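Tyrosine--tRNA ligase (Pyrococcus horikoshii, PDB 2CYC) probably catalyses the ATP-dependent activation of tyrosine and its transfer to the acceptor end of tRNA(Tyr). Local coordinates at residues A[69-81]-A[165-179]. Numbering follows the deposited sequence.
Sequences RVFLADWHSWIND and KLIYPMMQVADIFYQ. With TYR (tyrosine), chain C.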
loop_
_atom_site.group_PDB
_atom_site.type_symbol
_atom_site.label_atom_id
_atom_site.label_comp_id
_atom_site.label_asym_id
_atom_site.label_seq_id
_atom_site.Cartn_x
_atom_site.Cartn_y
_atom_site.Cartn_z
ATOM N N ARG A 69 22.717 7.045 -10.425
ATOM C CA ARG A 69 21.950 5.836 -10.733
ATOM C C ARG A 69 20.651 6.114 -11.474
ATOM O O ARG A 69 19.935 7.062 -11.144
ATOM C CB ARG A 69 21.618 5.092 -9.429
ATOM C CG ARG A 69 20.652 3.905 -9.586
ATOM C CD ARG A 69 20.358 3.269 -8.239
ATOM N NE ARG A 69 21.589 2.888 -7.548
ATOM C CZ ARG A 69 21.634 2.290 -6.357
ATOM N NH1 ARG A 69 22.806 1.988 -5.813
ATOM N NH2 ARG A 69 20.516 1.988 -5.710
ATOM N N VAL A 70 20.360 5.284 -12.474
ATOM C CA VAL A 70 19.116 5.377 -13.240
ATOM C C VAL A 70 18.263 4.216 -12.712
ATOM O O VAL A 70 18.692 3.058 -12.728
ATOM C CB VAL A 70 19.354 5.200 -14.760
ATOM C CG1 VAL A 70 18.022 4.949 -15.480
ATOM C CG2 VAL A 70 20.041 6.445 -15.327
ATOM N N PHE A 71 17.071 4.551 -12.228
ATOM C CA PHE A 71 16.121 3.607 -11.645
ATOM C C PHE A 71 14.982 3.359 -12.644
ATOM O O PHE A 71 14.218 4.279 -12.964
ATOM C CB PHE A 71 15.582 4.229 -10.348
ATOM C CG PHE A 71 14.732 3.312 -9.507
ATOM C CD1 PHE A 71 15.314 2.295 -8.749
ATOM C CD2 PHE A 71 13.356 3.530 -9.395
ATOM C CE1 PHE A 71 14.544 1.513 -7.883
ATOM C CE2 PHE A 71 12.569 2.753 -8.532
ATOM C CZ PHE A 71 13.170 1.742 -7.771
ATOM N N LEU A 72 14.880 2.119 -13.131
ATOM C CA LEU A 72 13.853 1.728 -14.100
ATOM C C LEU A 72 12.654 1.225 -13.289
ATOM O O LEU A 72 12.654 0.098 -12.775
ATOM C CB LEU A 72 14.412 0.630 -15.014
ATOM C CG LEU A 72 15.801 0.942 -15.598
ATOM C CD1 LEU A 72 16.481 -0.328 -16.118
ATOM C CD2 LEU A 72 15.668 1.972 -16.706
ATOM N N ALA A 73 11.639 2.077 -13.175
ATOM C CA ALA A 73 10.453 1.780 -12.363
ATOM C C ALA A 73 9.442 0.837 -13.006
ATOM O O ALA A 73 8.354 1.276 -13.402
ATOM C CB ALA A 73 9.772 3.101 -11.976
ATOM N N ASP A 74 9.777 -0.459 -13.070
ATOM C CA ASP A 74 8.893 -1.427 -13.713
ATOM C C ASP A 74 7.537 -1.673 -13.046
ATOM O O ASP A 74 6.507 -1.481 -13.697
ATOM C CB ASP A 74 9.631 -2.764 -14.002
ATOM C CG ASP A 74 10.295 -3.390 -12.771
ATOM O OD1 ASP A 74 10.336 -2.772 -11.681
ATOM O OD2 ASP A 74 10.798 -4.528 -12.917
ATOM N N TRP A 75 7.513 -2.078 -11.774
ATOM C CA TRP A 75 6.227 -2.310 -11.104
ATOM C C TRP A 75 5.415 -1.023 -11.090
ATOM O O TRP A 75 4.186 -1.053 -11.220
ATOM C CB TRP A 75 6.412 -2.794 -9.658
ATOM C CG TRP A 75 6.859 -4.213 -9.530
ATOM C CD1 TRP A 75 7.517 -4.960 -10.475
ATOM C CD2 TRP A 75 6.782 -5.034 -8.356
ATOM N NE1 TRP A 75 7.857 -6.188 -9.956
ATOM C CE2 TRP A 75 7.420 -6.263 -8.659
ATOM C CE3 TRP A 75 6.241 -4.849 -7.073
ATOM C CZ2 TRP A 75 7.533 -7.305 -7.724
ATOM C CZ3 TRP A 75 6.354 -5.887 -6.138
ATOM C CH2 TRP A 75 6.996 -7.099 -6.474
ATOM N N HIS A 76 6.100 0.108 -10.933
ATOM C CA HIS A 76 5.423 1.404 -10.908
ATOM C C HIS A 76 4.685 1.618 -12.229
ATOM O O HIS A 76 3.541 2.059 -12.239
ATOM C CB HIS A 76 6.423 2.557 -10.710
ATOM C CG HIS A 76 7.309 2.404 -9.513
ATOM N ND1 HIS A 76 8.306 1.453 -9.441
ATOM C CD2 HIS A 76 7.384 3.117 -8.362
ATOM C CE1 HIS A 76 8.960 1.591 -8.300
ATOM N NE2 HIS A 76 8.420 2.594 -7.627
ATOM N N SER A 77 5.353 1.314 -13.337
ATOM C CA SER A 77 4.763 1.473 -14.666
ATOM C C SER A 77 3.606 0.500 -14.856
ATOM O O SER A 77 2.620 0.815 -15.520
ATOM C CB SER A 77 5.822 1.235 -15.750
ATOM O OG SER A 77 6.899 2.142 -15.611
ATOM N N TRP A 78 3.749 -0.689 -14.281
ATOM C CA TRP A 78 2.718 -1.720 -14.344
ATOM C C TRP A 78 1.476 -1.183 -13.616
ATOM O O TRP A 78 0.351 -1.262 -14.117
ATOM C CB TRP A 78 3.262 -2.990 -13.679
ATOM C CG TRP A 78 2.243 -4.000 -13.214
ATOM C CD1 TRP A 78 1.137 -4.438 -13.894
ATOM C CD2 TRP A 78 2.268 -4.725 -11.975
ATOM N NE1 TRP A 78 0.473 -5.394 -13.152
ATOM C CE2 TRP A 78 1.144 -5.588 -11.971
ATOM C CE3 TRP A 78 3.137 -4.730 -10.865
ATOM C CZ2 TRP A 78 0.857 -6.450 -10.894
ATOM C CZ3 TRP A 78 2.858 -5.585 -9.795
ATOM C CH2 TRP A 78 1.719 -6.437 -9.819
ATOM N N ILE A 79 1.702 -0.616 -12.436
ATOM C CA ILE A 79 0.634 -0.036 -11.629
ATOM C C ILE A 79 -0.026 1.112 -12.381
ATOM O O ILE A 79 -1.252 1.269 -12.362
ATOM C CB ILE A 79 1.197 0.518 -10.303
ATOM C CG1 ILE A 79 1.496 -0.640 -9.347
ATOM C CG2 ILE A 79 0.229 1.534 -9.699
ATOM C CD1 ILE A 79 2.177 -0.194 -8.058
ATOM N N ASN A 80 0.796 1.908 -13.057
ATOM C CA ASN A 80 0.283 3.055 -13.786
ATOM C C ASN A 80 -0.238 2.726 -15.186
ATOM O O ASN A 80 -0.416 3.616 -16.013
ATOM C CB ASN A 80 1.353 4.157 -13.845
ATOM C CG ASN A 80 0.742 5.539 -13.949
ATOM O OD1 ASN A 80 -0.447 5.710 -13.677
ATOM N ND2 ASN A 80 1.545 6.532 -14.325
ATOM N N ASP A 81 -0.480 1.443 -15.436
ATOM C CA ASP A 81 -1.009 0.957 -16.713
ATOM C C ASP A 81 -0.208 1.279 -17.975
ATOM O O ASP A 81 -0.789 1.504 -19.033
ATOM C CB ASP A 81 -2.445 1.454 -16.906
ATOM C CG ASP A 81 -3.368 1.006 -15.790
ATOM O OD1 ASP A 81 -3.350 -0.198 -15.450
ATOM O OD2 ASP A 81 -4.111 1.856 -15.257
ATOM N N LYS A 165 -2.757 2.500 -7.438
ATOM C CA LYS A 165 -2.203 3.791 -7.850
ATOM C C LYS A 165 -1.883 4.696 -6.679
ATOM O O LYS A 165 -1.000 5.551 -6.779
ATOM C CB LYS A 165 -3.142 4.500 -8.830
ATOM C CG LYS A 165 -3.161 3.831 -10.204
ATOM C CD LYS A 165 -4.040 4.573 -11.208
ATOM C CE LYS A 165 -3.832 4.023 -12.611
ATOM N NZ LYS A 165 -4.026 2.548 -12.659
ATOM N N LEU A 166 -2.596 4.507 -5.571
ATOM C CA LEU A 166 -2.350 5.290 -4.357
ATOM C C LEU A 166 -1.102 4.744 -3.650
ATOM O O LEU A 166 -0.445 5.454 -2.894
ATOM C CB LEU A 166 -3.554 5.213 -3.408
ATOM C CG LEU A 166 -4.721 6.182 -3.651
ATOM C CD1 LEU A 166 -4.240 7.598 -3.410
ATOM C CD2 LEU A 166 -5.255 6.042 -5.066
ATOM N N ILE A 167 -0.779 3.477 -3.886
ATOM C CA ILE A 167 0.414 2.902 -3.264
ATOM C C ILE A 167 1.675 3.452 -3.951
ATOM O O ILE A 167 2.700 3.695 -3.310
ATOM C CB ILE A 167 0.391 1.356 -3.362
ATOM C CG1 ILE A 167 -0.830 0.814 -2.605
ATOM C CG2 ILE A 167 1.697 0.767 -2.797
ATOM C CD1 ILE A 167 -1.035 -0.679 -2.768
ATOM N N TYR A 168 1.580 3.661 -5.260
ATOM C CA TYR A 168 2.685 4.178 -6.080
ATOM C C TYR A 168 3.508 5.323 -5.441
ATOM O O TYR A 168 4.736 5.250 -5.362
ATOM C CB TYR A 168 2.108 4.612 -7.446
ATOM C CG TYR A 168 3.083 5.138 -8.495
ATOM C CD1 TYR A 168 3.075 4.617 -9.785
ATOM C CD2 TYR A 168 3.938 6.212 -8.231
ATOM C CE1 TYR A 168 3.879 5.144 -10.791
ATOM C CE2 TYR A 168 4.749 6.752 -9.234
ATOM C CZ TYR A 168 4.712 6.209 -10.512
ATOM O OH TYR A 168 5.508 6.721 -11.516
ATOM N N PRO A 169 2.853 6.384 -4.964
ATOM C CA PRO A 169 3.664 7.460 -4.372
ATOM C C PRO A 169 4.462 7.034 -3.132
ATOM O O PRO A 169 5.557 7.535 -2.884
ATOM C CB PRO A 169 2.629 8.545 -4.060
ATOM C CG PRO A 169 1.513 8.259 -5.066
ATOM C CD PRO A 169 1.430 6.756 -4.991
ATOM N N MET A 170 3.905 6.126 -2.341
ATOM C CA MET A 170 4.604 5.672 -1.153
ATOM C C MET A 170 5.789 4.797 -1.568
ATOM O O MET A 170 6.805 4.729 -0.875
ATOM C CB MET A 170 3.634 4.920 -0.228
ATOM C CG MET A 170 2.532 5.829 0.328
ATOM S SD MET A 170 3.158 7.204 1.347
ATOM C CE MET A 170 3.361 8.533 0.106
ATOM N N MET A 171 5.661 4.137 -2.712
ATOM C CA MET A 171 6.748 3.312 -3.224
ATOM C C MET A 171 7.882 4.227 -3.706
ATOM O O MET A 171 9.060 3.910 -3.530
ATOM C CB MET A 171 6.259 2.445 -4.391
ATOM C CG MET A 171 5.382 1.269 -3.989
ATOM S SD MET A 171 4.565 0.545 -5.435
ATOM C CE MET A 171 6.010 -0.061 -6.375
ATOM N N GLN A 172 7.527 5.363 -4.307
ATOM C CA GLN A 172 8.539 6.293 -4.808
ATOM C C GLN A 172 9.343 6.849 -3.643
ATOM O O GLN A 172 10.568 6.985 -3.737
ATOM C CB GLN A 172 7.907 7.451 -5.605
ATOM C CG GLN A 172 8.953 8.405 -6.255
ATOM C CD GLN A 172 8.419 9.153 -7.474
ATOM O OE1 GLN A 172 7.441 8.728 -8.085
ATOM N NE2 GLN A 172 9.080 10.258 -7.849
ATOM N N VAL A 173 8.666 7.166 -2.544
ATOM C CA VAL A 173 9.385 7.681 -1.385
ATOM C C VAL A 173 10.282 6.586 -0.793
ATOM O O VAL A 173 11.443 6.837 -0.457
ATOM C CB VAL A 173 8.402 8.211 -0.323
ATOM C CG1 VAL A 173 9.138 8.573 0.953
ATOM C CG2 VAL A 173 7.682 9.437 -0.876
ATOM N N ALA A 174 9.743 5.371 -0.686
ATOM C CA ALA A 174 10.491 4.228 -0.154
ATOM C C ALA A 174 11.718 3.914 -1.014
ATOM O O ALA A 174 12.778 3.548 -0.496
ATOM C CB ALA A 174 9.572 2.993 -0.064
ATOM N N ASP A 175 11.572 4.067 -2.326
ATOM C CA ASP A 175 12.679 3.824 -3.242
ATOM C C ASP A 175 13.874 4.675 -2.843
ATOM O O ASP A 175 15.027 4.258 -2.986
ATOM C CB ASP A 175 12.304 4.195 -4.681
ATOM C CG ASP A 175 11.233 3.304 -5.257
ATOM O OD1 ASP A 175 11.079 2.165 -4.772
ATOM O OD2 ASP A 175 10.563 3.744 -6.209
ATOM N N ILE A 176 13.592 5.883 -2.363
ATOM C CA ILE A 176 14.654 6.788 -1.965
ATOM C C ILE A 176 15.402 6.282 -0.734
ATOM O O ILE A 176 16.629 6.140 -0.744
ATOM C CB ILE A 176 14.094 8.219 -1.685
ATOM C CG1 ILE A 176 13.688 8.877 -3.012
ATOM C CG2 ILE A 176 15.135 9.061 -0.936
ATOM C CD1 ILE A 176 12.882 10.161 -2.869
ATOM N N PHE A 177 14.662 5.987 0.324
ATOM C CA PHE A 177 15.298 5.543 1.553
ATOM C C PHE A 177 15.905 4.158 1.495
ATOM O O PHE A 177 16.963 3.928 2.069
ATOM C CB PHE A 177 14.304 5.681 2.703
ATOM C CG PHE A 177 13.945 7.107 2.980
ATOM C CD1 PHE A 177 14.851 7.947 3.637
ATOM C CD2 PHE A 177 12.766 7.649 2.485
ATOM C CE1 PHE A 177 14.586 9.311 3.788
ATOM C CE2 PHE A 177 12.489 9.017 2.628
ATOM C CZ PHE A 177 13.405 9.849 3.279
ATOM N N TYR A 178 15.264 3.247 0.770
ATOM C CA TYR A 178 15.787 1.895 0.669
ATOM C C TYR A 178 17.150 1.845 -0.023
ATOM O O TYR A 178 17.997 1.031 0.334
ATOM C CB TYR A 178 14.817 0.996 -0.087
ATOM C CG TYR A 178 15.162 -0.462 0.064
ATOM C CD1 TYR A 178 14.824 -1.156 1.227
ATOM C CD2 TYR A 178 15.841 -1.144 -0.943
ATOM C CE1 TYR A 178 15.147 -2.496 1.379
ATOM C CE2 TYR A 178 16.171 -2.480 -0.803
ATOM C CZ TYR A 178 15.815 -3.149 0.360
ATOM O OH TYR A 178 16.101 -4.480 0.487
ATOM N N GLN A 179 17.359 2.705 -1.017
ATOM C CA GLN A 179 18.631 2.738 -1.739
ATOM C C GLN A 179 19.635 3.717 -1.106
ATOM O O GLN A 179 20.726 3.913 -1.639
ATOM C CB GLN A 179 18.396 3.133 -3.206
ATOM C CG GLN A 179 17.356 2.274 -3.934
ATOM C CD GLN A 179 17.108 2.734 -5.360
ATOM O OE1 GLN A 179 17.817 2.340 -6.298
ATOM N NE2 GLN A 179 16.103 3.586 -5.532
HETATM N N TYR C . 7.039 8.946 -10.942
HETATM C CA TYR C . 8.165 9.016 -11.921
HETATM C C TYR C . 7.656 9.465 -13.290
HETATM O O TYR C . 6.421 9.539 -13.466
HETATM C CB TYR C . 8.847 7.643 -12.042
HETATM C CG TYR C . 9.516 7.185 -10.760
HETATM C CD1 TYR C . 10.554 7.921 -10.189
HETATM C CD2 TYR C . 9.113 6.011 -10.118
HETATM C CE1 TYR C . 11.173 7.501 -8.999
HETATM C CE2 TYR C . 9.726 5.580 -8.943
HETATM C CZ TYR C . 10.750 6.327 -8.385
HETATM O OH TYR C . 11.344 5.898 -7.210
HETATM O OXT TYR C . 8.497 9.731 -14.170
#
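Two groups converge on OD2 of Asp175: the hydroxyl of the bound tyrosine donates to it at 2.5 Å, and His76 NE2 reaches it in a weak bond, bent to 128° at the hydrogen. The imidazole is gripped on both faces. CE of Met171 lies over its centre, a CH-pi contact 3.8 Å from the ring centroid, while CE2 of the substrate ring covers the opposite face toward the rim. The edge of His76 also meets the face of Tyr168, planes at 87°, a T-shaped pair. With its CG anti to the backbone N (chi1 -178°), Tyr168 swings its ring past His76 CB and brings OH 2.8 Å from the ligand's amino N; Gln172 OE1 takes a second bond from that N, and Glu41 holds the Tyr168 hydroxyl.

At one end, Gln179 OE1 accepts from Arg69 NH2 (2.8 Å), lying in the guanidinium plane, while its NE2 donates to Asp175 O; a leucine in its place, lacking the amide, would probably leave Arg69 NH2 and Asp175 O without these partners. At the other, Lys165 NZ bonds Ile79 O and forms a salt bridge with Asp81 OD2, Lys165 NZ to Asp81 OD2 being 2.7 Å.

Helices 74-79 and 165-178 run nearly antiparallel. Phe71, Ala73 and His76 on one side and Tyr168, Gln172 and Asp175 on the other line much of the tyrosine pocket in the class I synthetase Rossmann-fold catalytic domain.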